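Putative acyl-CoA dehydrogenase (Burkholderia xenovorans, PDB 5JSC) belongs to the acyl-CoA dehydrogenase family of flavoproteins and binds flavin-adenine dinucleotide. Local coordinates at residues C[109-121]-C[131-144]. Sequence-based numbering, arbitrary orientation.
Sequences LAMQGLGSGAISL and YLPRVANGTAIAAF. With FAD (flavin-adenine dinucleotide), chain M.
Leu114 lays its CD1 methyl squarely over one face of the Phe144 ring, 4.0 Å from the centroid and 7° off the ring normal, a clear CH-pi contact. Phe144 holds its CG anti to its own backbone N (chi1 -178°), so that the Leu114 and Phe144 side chains cross at about a right angle. The backbone carbonyl of Phe144 binds FAD: FAD N3 donates to Phe144 O at 2.8 Å, nearly straight at 174°, and the leucine packs on a residue of the FAD pocket. Beside it the chain at Ala142 and Ala143 passes close over Gly115, whose CA lies 4.0 Å from the CA of Ala143; with no side chain here, the Ala142 methyl can settle on the helix backbone.

Gln112 does the polar work. Its chain bends at chi2 and turns the buried amide onto the loop, where Gln112 NE2 gives one hydrogen bond to Ala140 O at 2.8 Å and a longer one to Val135 O, both nearly in the amide plane. Gln112 OE1 accepts from Ala142 N at 3.1 Å. Three bonds thus fix the amide's rotation and tie helix 103-122 to the C-terminal end of helix 125-136 and to the loop that leads to Phe144. Val135 O also takes Gly138 N, part of the Schellman motif that ends helix 125-136.

Farther along, Leu132 CD2 nestles against Ser116 CB and Ile119 CG2, while Ile119 CD1 reaches Tyr131 CB. Helices 103-122 and 125-136 run roughly antiparallel here, with Phe186 of strand 186-192 against Ile119, Val135 and Ala142, and helix 88-101 packed on Leu109.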
ATOM      1  N   LEU C 109      10.438 -29.762 -12.005  1.00 10.97           N
ATOM      2  CA  LEU C 109      10.345 -29.436 -13.425  1.00 11.70           C
ATOM      3  C   LEU C 109      11.135 -28.175 -13.745  1.00 10.93           C
ATOM      4  O   LEU C 109      11.853 -28.118 -14.754  1.00 11.36           O
ATOM      5  CB  LEU C 109       8.887 -29.278 -13.843  1.00 12.02           C
ATOM      6  CG  LEU C 109       8.709 -29.040 -15.354  1.00 11.32           C
ATOM      7  CD1 LEU C 109       7.584 -29.897 -15.964  1.00 13.17           C
ATOM      8  CD2 LEU C 109       8.441 -27.573 -15.643  1.00 12.79           C
ATOM      9  N   ALA C 110      11.023 -27.160 -12.888  1.00 11.06           N
ATOM     10  CA  ALA C 110      11.698 -25.888 -13.123  1.00 10.89           C
ATOM     11  C   ALA C 110      13.194 -26.081 -13.317  1.00 10.11           C
ATOM     12  O   ALA C 110      13.797 -25.483 -14.219  1.00 11.44           O
ATOM     13  CB  ALA C 110      11.439 -24.944 -11.950  1.00 12.75           C
ATOM     14  N   MET C 111      13.819 -26.891 -12.462  1.00 10.85           N
ATOM     15  CA  MET C 111      15.270 -27.006 -12.521  1.00 11.77           C
ATOM     16  C   MET C 111      15.748 -27.815 -13.715  1.00 11.20           C
ATOM     17  O   MET C 111      16.880 -27.613 -14.161  1.00 11.72           O
ATOM     18  CB  MET C 111      15.814 -27.614 -11.231  1.00 13.00           C
ATOM     19  CG  MET C 111      15.697 -26.670 -10.045  1.00 13.74           C
ATOM     20  SD  MET C 111      16.329 -25.011 -10.381  1.00 15.28           S
ATOM     21  CE  MET C 111      17.974 -25.377 -11.021  1.00 17.26           C
ATOM     22  N   GLN C 112      14.917 -28.710 -14.253  1.00 10.93           N
ATOM     23  CA  GLN C 112      15.285 -29.352 -15.506  1.00 11.22           C
ATOM     24  C   GLN C 112      15.336 -28.343 -16.643  1.00 12.20           C
ATOM     25  O   GLN C 112      16.103 -28.524 -17.590  1.00 15.60           O
ATOM     26  CB  GLN C 112      14.306 -30.477 -15.830  1.00 11.12           C
ATOM     27  CG  GLN C 112      14.338 -31.622 -14.826  1.00 11.29           C
ATOM     28  CD  GLN C 112      15.713 -32.246 -14.709  1.00 11.89           C
ATOM     29  OE1 GLN C 112      16.456 -31.954 -13.771  1.00 12.10           O
ATOM     30  NE2 GLN C 112      16.064 -33.113 -15.666  1.00 12.73           N
ATOM     31  N   GLY C 113      14.533 -27.282 -16.569  1.00 11.02           N
ATOM     32  CA  GLY C 113      14.614 -26.188 -17.514  1.00 11.95           C
ATOM     33  C   GLY C 113      15.787 -25.262 -17.236  1.00 11.55           C
ATOM     34  O   GLY C 113      16.693 -25.136 -18.060  1.00 11.72           O
ATOM     35  N   LEU C 114      15.784 -24.607 -16.069  1.00 11.36           N
ATOM     36  CA  LEU C 114      16.825 -23.622 -15.772  1.00 11.25           C
ATOM     37  C   LEU C 114      18.219 -24.245 -15.819  1.00 11.15           C
ATOM     38  O   LEU C 114      19.159 -23.642 -16.359  1.00 12.13           O
ATOM     39  CB  LEU C 114      16.561 -22.993 -14.400  1.00 12.37           C
ATOM     40  CG  LEU C 114      17.618 -21.987 -13.930  1.00 13.54           C
ATOM     41  CD1 LEU C 114      17.641 -20.762 -14.829  1.00 15.07           C
ATOM     42  CD2 LEU C 114      17.356 -21.596 -12.472  1.00 14.62           C
ATOM     43  N   GLY C 115      18.370 -25.455 -15.274  1.00 11.96           N
ATOM     44  CA  GLY C 115      19.666 -26.109 -15.230  1.00 12.45           C
ATOM     45  C   GLY C 115      20.199 -26.536 -16.579  1.00 11.73           C
ATOM     46  O   GLY C 115      21.416 -26.691 -16.727  1.00 13.70           O
ATOM     47  N   SER C 116      19.325 -26.755 -17.564  1.00 11.72           N
ATOM     48  CA  SER C 116      19.788 -27.123 -18.893  1.00 12.04           C
ATOM     49  C   SER C 116      19.694 -25.991 -19.904  1.00 12.46           C
ATOM     50  O   SER C 116      20.186 -26.150 -21.024  1.00 13.10           O
ATOM     51  CB  SER C 116      19.000 -28.330 -19.430  1.00 12.27           C
ATOM     52  OG  SER C 116      17.641 -27.992 -19.690  1.00 12.70           O
ATOM     53  N   GLY C 117      19.076 -24.863 -19.547  1.00 11.97           N
ATOM     54  CA  GLY C 117      18.801 -23.838 -20.541  1.00 12.53           C
ATOM     55  C   GLY C 117      20.050 -23.291 -21.207  1.00 11.89           C
ATOM     56  O   GLY C 117      20.041 -22.979 -22.401  1.00 12.40           O
ATOM     57  N   ALA C 118      21.140 -23.147 -20.444  1.00 11.81           N
ATOM     58  CA  ALA C 118      22.362 -22.631 -21.049  1.00 12.47           C
ATOM     59  C   ALA C 118      22.913 -23.600 -22.087  1.00 11.73           C
ATOM     60  O   ALA C 118      23.595 -23.172 -23.027  1.00 14.39           O
ATOM     61  CB  ALA C 118      23.405 -22.329 -19.967  1.00 13.04           C
ATOM     62  N   ILE C 119      22.609 -24.894 -21.947  1.00 12.88           N
ATOM     63  CA  ILE C 119      23.035 -25.879 -22.940  1.00 12.39           C
ATOM     64  C   ILE C 119      22.146 -25.802 -24.175  1.00 12.86           C
ATOM     65  O   ILE C 119      22.631 -25.857 -25.311  1.00 14.30           O
ATOM     66  CB  ILE C 119      23.045 -27.295 -22.325  1.00 12.76           C
ATOM     67  CG1 ILE C 119      23.934 -27.337 -21.074  1.00 13.33           C
ATOM     68  CG2 ILE C 119      23.511 -28.343 -23.342  1.00 13.84           C
ATOM     69  CD1 ILE C 119      23.891 -28.666 -20.329  1.00 14.87           C
ATOM     70  N   SER C 120      20.828 -25.672 -23.983  1.00 13.13           N
ATOM     71  CA  SER C 120      19.942 -25.439 -25.124  1.00 13.03           C
ATOM     72  C   SER C 120      20.370 -24.205 -25.906  1.00 12.39           C
ATOM     73  O   SER C 120      20.354 -24.206 -27.144  1.00 14.73           O
ATOM     74  CB  SER C 120      18.491 -25.279 -24.660  1.00 13.05           C
ATOM     75  OG  SER C 120      17.932 -26.509 -24.235  1.00 14.46           O
ATOM     76  N   LEU C 121      20.763 -23.142 -25.198  1.00 13.70           N
ATOM     77  CA  LEU C 121      21.100 -21.884 -25.849  1.00 16.13           C
ATOM     78  C   LEU C 121      22.493 -21.905 -26.459  1.00 17.53           C
ATOM     79  O   LEU C 121      22.689 -21.381 -27.561  1.00 20.96           O
ATOM     80  CB  LEU C 121      20.998 -20.731 -24.850  1.00 17.23           C
ATOM     81  CG  LEU C 121      19.598 -20.287 -24.430  1.00 19.61           C
ATOM     82  CD1 LEU C 121      19.691 -19.214 -23.344  1.00 20.60           C
ATOM     83  CD2 LEU C 121      18.817 -19.785 -25.629  1.00 22.79           C
ATOM     84  N   TYR C 131      23.901 -34.141 -22.971  1.00 15.64           N
ATOM     85  CA  TYR C 131      23.145 -33.737 -21.786  1.00 13.75           C
ATOM     86  C   TYR C 131      21.652 -33.592 -22.013  1.00 13.93           C
ATOM     87  O   TYR C 131      20.873 -33.989 -21.145  1.00 14.76           O
ATOM     88  CB  TYR C 131      23.704 -32.416 -21.221  1.00 14.68           C
ATOM     89  CG  TYR C 131      25.105 -32.613 -20.700  1.00 15.31           C
ATOM     90  CD1 TYR C 131      25.325 -33.193 -19.457  1.00 17.25           C
ATOM     91  CD2 TYR C 131      26.212 -32.267 -21.467  1.00 17.08           C
ATOM     92  CE1 TYR C 131      26.608 -33.409 -18.985  1.00 16.95           C
ATOM     93  CE2 TYR C 131      27.498 -32.477 -21.004  1.00 18.69           C
ATOM     94  CZ  TYR C 131      27.689 -33.050 -19.763  1.00 16.73           C
ATOM     95  OH  TYR C 131      28.962 -33.257 -19.292  1.00 18.21           O
ATOM     96  N   LEU C 132      21.219 -33.043 -23.149  1.00 13.37           N
ATOM     97  CA  LEU C 132      19.812 -32.665 -23.239  1.00 12.92           C
ATOM     98  C   LEU C 132      18.846 -33.846 -23.312  1.00 13.76           C
ATOM     99  O   LEU C 132      17.767 -33.765 -22.711  1.00 14.51           O
ATOM    100  CB  LEU C 132      19.588 -31.729 -24.426  1.00 13.18           C
ATOM    101  CG  LEU C 132      20.269 -30.370 -24.244  1.00 12.94           C
ATOM    102  CD1 LEU C 132      19.936 -29.464 -25.430  1.00 15.73           C
ATOM    103  CD2 LEU C 132      19.876 -29.673 -22.913  1.00 13.85           C
ATOM    104  N   PRO C 133      19.155 -34.948 -24.012  1.00 13.70           N
ATOM    105  CA  PRO C 133      18.186 -36.056 -24.019  1.00 13.07           C
ATOM    106  C   PRO C 133      17.922 -36.622 -22.638  1.00 13.39           C
ATOM    107  O   PRO C 133      16.782 -37.001 -22.340  1.00 14.36           O
ATOM    108  CB  PRO C 133      18.843 -37.086 -24.949  1.00 14.50           C
ATOM    109  CG  PRO C 133      19.664 -36.266 -25.859  1.00 15.01           C
ATOM    110  CD  PRO C 133      20.240 -35.196 -24.981  1.00 14.84           C
ATOM    111  N   ARG C 134      18.951 -36.690 -21.785  1.00 15.02           N
ATOM    112  CA  ARG C 134      18.771 -37.215 -20.436  1.00 15.09           C
ATOM    113  C   ARG C 134      18.044 -36.218 -19.540  1.00 14.35           C
ATOM    114  O   ARG C 134      17.284 -36.626 -18.655  1.00 14.18           O
ATOM    115  CB  ARG C 134      20.124 -37.579 -19.824  1.00 18.11           C
ATOM    116  N   VAL C 135      18.266 -34.921 -19.740  1.00 12.93           N
ATOM    117  CA  VAL C 135      17.449 -33.923 -19.044  1.00 12.65           C
ATOM    118  C   VAL C 135      15.987 -34.101 -19.434  1.00 12.57           C
ATOM    119  O   VAL C 135      15.088 -34.136 -18.581  1.00 12.93           O
ATOM    120  CB  VAL C 135      17.943 -32.499 -19.363  1.00 11.39           C
ATOM    121  CG1 VAL C 135      16.925 -31.450 -18.880  1.00 12.92           C
ATOM    122  CG2 VAL C 135      19.316 -32.238 -18.724  1.00 12.54           C
ATOM    123  N   ALA C 136      15.740 -34.247 -20.740  1.00 13.12           N
ATOM    124  CA  ALA C 136      14.379 -34.270 -21.264  1.00 13.18           C
ATOM    125  C   ALA C 136      13.619 -35.524 -20.855  1.00 13.73           C
ATOM    126  O   ALA C 136      12.389 -35.485 -20.766  1.00 16.14           O
ATOM    127  CB  ALA C 136      14.401 -34.153 -22.792  1.00 14.03           C
ATOM    128  N   ASN C 137      14.301 -36.649 -20.638  1.00 13.96           N
ATOM    129  CA  ASN C 137      13.588 -37.843 -20.200  1.00 16.34           C
ATOM    130  C   ASN C 137      13.732 -38.097 -18.702  1.00 16.14           C
ATOM    131  O   ASN C 137      13.273 -39.131 -18.205  1.00 17.82           O
ATOM    132  CB  ASN C 137      14.002 -39.069 -21.034  1.00 18.79           C
ATOM    133  CG  ASN C 137      15.428 -39.546 -20.781  1.00 20.41           C
ATOM    134  OD1 ASN C 137      16.090 -39.143 -19.835  1.00 21.09           O
ATOM    135  ND2 ASN C 137      15.895 -40.452 -21.643  1.00 24.98           N
ATOM    136  N   GLY C 138      14.304 -37.149 -17.963  1.00 15.26           N
ATOM    137  CA  GLY C 138      14.358 -37.281 -16.522  1.00 15.14           C
ATOM    138  C   GLY C 138      15.390 -38.238 -15.975  1.00 17.06           C
ATOM    139  O   GLY C 138      15.297 -38.617 -14.804  1.00 19.20           O
ATOM    140  N   THR C 139      16.378 -38.645 -16.773  1.00 17.08           N
ATOM    141  CA  THR C 139      17.429 -39.526 -16.279  1.00 18.89           C
ATOM    142  C   THR C 139      18.712 -38.786 -15.924  1.00 18.31           C
ATOM    143  O   THR C 139      19.682 -39.425 -15.497  1.00 20.45           O
ATOM    144  CB  THR C 139      17.729 -40.639 -17.294  1.00 19.64           C
ATOM    145  OG1 THR C 139      18.219 -40.068 -18.511  1.00 19.62           O
ATOM    146  CG2 THR C 139      16.466 -41.460 -17.577  1.00 21.08           C
ATOM    147  N   ALA C 140      18.741 -37.463 -16.085  1.00 15.79           N
ATOM    148  CA  ALA C 140      19.821 -36.632 -15.565  1.00 14.35           C
ATOM    149  C   ALA C 140      19.212 -35.406 -14.913  1.00 14.54           C
ATOM    150  O   ALA C 140      18.384 -34.727 -15.526  1.00 17.85           O
ATOM    151  CB  ALA C 140      20.794 -36.192 -16.662  1.00 14.58           C
ATOM    152  N   ILE C 141      19.629 -35.123 -13.680  1.00 13.11           N
ATOM    153  CA  ILE C 141      19.134 -33.980 -12.921  1.00 12.30           C
ATOM    154  C   ILE C 141      20.071 -32.797 -13.148  1.00 11.84           C
ATOM    155  O   ILE C 141      21.289 -32.909 -12.947  1.00 12.87           O
ATOM    156  CB  ILE C 141      19.026 -34.334 -11.426  1.00 12.93           C
ATOM    157  CG1 ILE C 141      18.018 -35.477 -11.235  1.00 13.97           C
ATOM    158  CG2 ILE C 141      18.630 -33.113 -10.607  1.00 12.89           C
ATOM    159  CD1 ILE C 141      17.900 -35.967  -9.803  1.00 16.36           C
ATOM    160  N   ALA C 142      19.507 -31.664 -13.568  1.00 11.04           N
ATOM    161  CA  ALA C 142      20.268 -30.482 -13.954  1.00 11.38           C
ATOM    162  C   ALA C 142      20.359 -29.484 -12.808  1.00 11.71           C
ATOM    163  O   ALA C 142      19.556 -29.500 -11.874  1.00 12.13           O
ATOM    164  CB  ALA C 142      19.625 -29.806 -15.173  1.00 12.67           C
ATOM    165  N   ALA C 143      21.344 -28.588 -12.910  1.00 11.62           N
ATOM    166  CA  ALA C 143      21.521 -27.521 -11.930  1.00 11.16           C
ATOM    167  C   ALA C 143      22.238 -26.344 -12.581  1.00 11.31           C
ATOM    168  O   ALA C 143      22.988 -26.506 -13.546  1.00 12.64           O
ATOM    169  CB  ALA C 143      22.296 -28.013 -10.703  1.00 11.83           C
ATOM    170  N   PHE C 144      22.005 -25.163 -12.012  1.00 11.56           N
ATOM    171  CA  PHE C 144      22.428 -23.867 -12.547  1.00 12.08           C
ATOM    172  C   PHE C 144      23.204 -23.171 -11.437  1.00 11.55           C
ATOM    173  O   PHE C 144      22.608 -22.748 -10.444  1.00 13.58           O
ATOM    174  CB  PHE C 144      21.188 -23.071 -12.958  1.00 11.71           C
ATOM    175  CG  PHE C 144      21.454 -21.718 -13.568  1.00 12.12           C
ATOM    176  CD1 PHE C 144      21.759 -21.595 -14.914  1.00 13.65           C
ATOM    177  CD2 PHE C 144      21.292 -20.553 -12.816  1.00 13.84           C
ATOM    178  CE1 PHE C 144      21.954 -20.352 -15.492  1.00 14.22           C
ATOM    179  CE2 PHE C 144      21.478 -19.301 -13.395  1.00 14.23           C
ATOM    180  CZ  PHE C 144      21.811 -19.203 -14.733  1.00 14.86           C
TER
HETATM  181  PA  FAD M 501      22.249 -10.010  -2.191  1.00 11.38           P
HETATM  182  O1A FAD M 501      22.847  -9.988  -3.546  1.00 12.63           O
HETATM  183  O2A FAD M 501      23.179  -9.720  -1.010  1.00 12.03           O
HETATM  184  O5B FAD M 501      21.028  -8.994  -2.180  1.00 10.28           O
HETATM  185  C5B FAD M 501      20.331  -8.735  -0.946  1.00  9.28           C
HETATM  186  C4B FAD M 501      19.145  -7.880  -1.310  1.00  9.99           C
HETATM  187  O4B FAD M 501      19.617  -6.617  -1.811  1.00 11.42           O
HETATM  188  C3B FAD M 501      18.289  -8.407  -2.454  1.00 10.76           C
HETATM  189  O3B FAD M 501      17.394  -9.447  -2.054  1.00 12.35           O
HETATM  190  C2B FAD M 501      17.579  -7.136  -2.925  1.00 10.58           C
HETATM  191  O2B FAD M 501      16.439  -6.880  -2.105  1.00 12.84           O
HETATM  192  C1B FAD M 501      18.646  -6.056  -2.672  1.00 10.74           C
HETATM  193  N9A FAD M 501      19.335  -5.564  -3.860  1.00 10.69           N
HETATM  194  C8A FAD M 501      20.073  -6.295  -4.755  1.00 12.37           C
HETATM  195  N7A FAD M 501      20.657  -5.574  -5.680  1.00 13.10           N
HETATM  196  C5A FAD M 501      20.274  -4.274  -5.377  1.00 12.28           C
HETATM  197  C6A FAD M 501      20.572  -3.035  -5.972  1.00 13.18           C
HETATM  198  N6A FAD M 501      21.337  -2.897  -7.060  1.00 15.11           N
HETATM  199  N1A FAD M 501      20.038  -1.923  -5.417  1.00 13.54           N
HETATM  200  C2A FAD M 501      19.249  -2.058  -4.342  1.00 12.19           C
HETATM  201  N3A FAD M 501      18.899  -3.175  -3.694  1.00 10.29           N
HETATM  202  C4A FAD M 501      19.453  -4.255  -4.262  1.00  9.81           C
HETATM  203  N1  FAD M 501      21.276 -19.248  -7.221  1.00 10.01           N
HETATM  204  C2  FAD M 501      21.851 -20.003  -8.209  1.00  9.87           C
HETATM  205  O2  FAD M 501      22.891 -19.646  -8.788  1.00 12.33           O
HETATM  206  N3  FAD M 501      21.277 -21.194  -8.568  1.00 10.71           N
HETATM  207  C4  FAD M 501      20.132 -21.738  -8.021  1.00 11.10           C
HETATM  208  O4  FAD M 501      19.753 -22.856  -8.356  1.00 13.31           O
HETATM  209  C4X FAD M 501      19.516 -20.931  -7.008  1.00 10.75           C
HETATM  210  N5  FAD M 501      18.467 -21.408  -6.397  1.00 11.62           N
HETATM  211  C5X FAD M 501      17.994 -20.726  -5.287  1.00 10.98           C
HETATM  212  C6  FAD M 501      16.976 -21.305  -4.531  1.00 11.48           C
HETATM  213  C7  FAD M 501      16.535 -20.717  -3.351  1.00 12.07           C
HETATM  214  C7M FAD M 501      15.463 -21.401  -2.541  1.00 12.48           C
HETATM  215  C8  FAD M 501      17.111 -19.504  -2.925  1.00 12.50           C
HETATM  216  C8M FAD M 501      16.666 -18.836  -1.648  1.00 15.05           C
HETATM  217  C9  FAD M 501      18.114 -18.916  -3.689  1.00 11.15           C
HETATM  218  C9A FAD M 501      18.565 -19.519  -4.859  1.00  9.83           C
HETATM  219  N10 FAD M 501      19.649 -18.999  -5.600  1.00  9.88           N
HETATM  220  C10 FAD M 501      20.167 -19.699  -6.662  1.00  9.49           C
HETATM  221  C1' FAD M 501      20.316 -17.779  -5.126  1.00 10.71           C
HETATM  222  C2' FAD M 501      19.558 -16.501  -5.472  1.00 10.25           C
HETATM  223  O2' FAD M 501      19.614 -16.241  -6.874  1.00 12.74           O
HETATM  224  C3' FAD M 501      20.177 -15.329  -4.712  1.00 10.84           C
HETATM  225  O3' FAD M 501      19.870 -15.554  -3.343  1.00 10.75           O
HETATM  226  C4' FAD M 501      19.651 -13.961  -5.143  1.00 10.76           C
HETATM  227  O4' FAD M 501      20.169 -13.648  -6.437  1.00 12.40           O
HETATM  228  C5' FAD M 501      20.022 -12.876  -4.153  1.00 10.65           C
HETATM  229  O5' FAD M 501      21.456 -12.886  -4.002  1.00 11.10           O
HETATM  230  P   FAD M 501      22.017 -12.843  -2.478  1.00 11.15           P
HETATM  231  O1P FAD M 501      21.369 -13.891  -1.640  1.00 11.27           O
HETATM  232  O2P FAD M 501      23.514 -12.888  -2.517  1.00 12.14           O
HETATM  233  O3P FAD M 501      21.556 -11.418  -1.931  1.00  9.85           O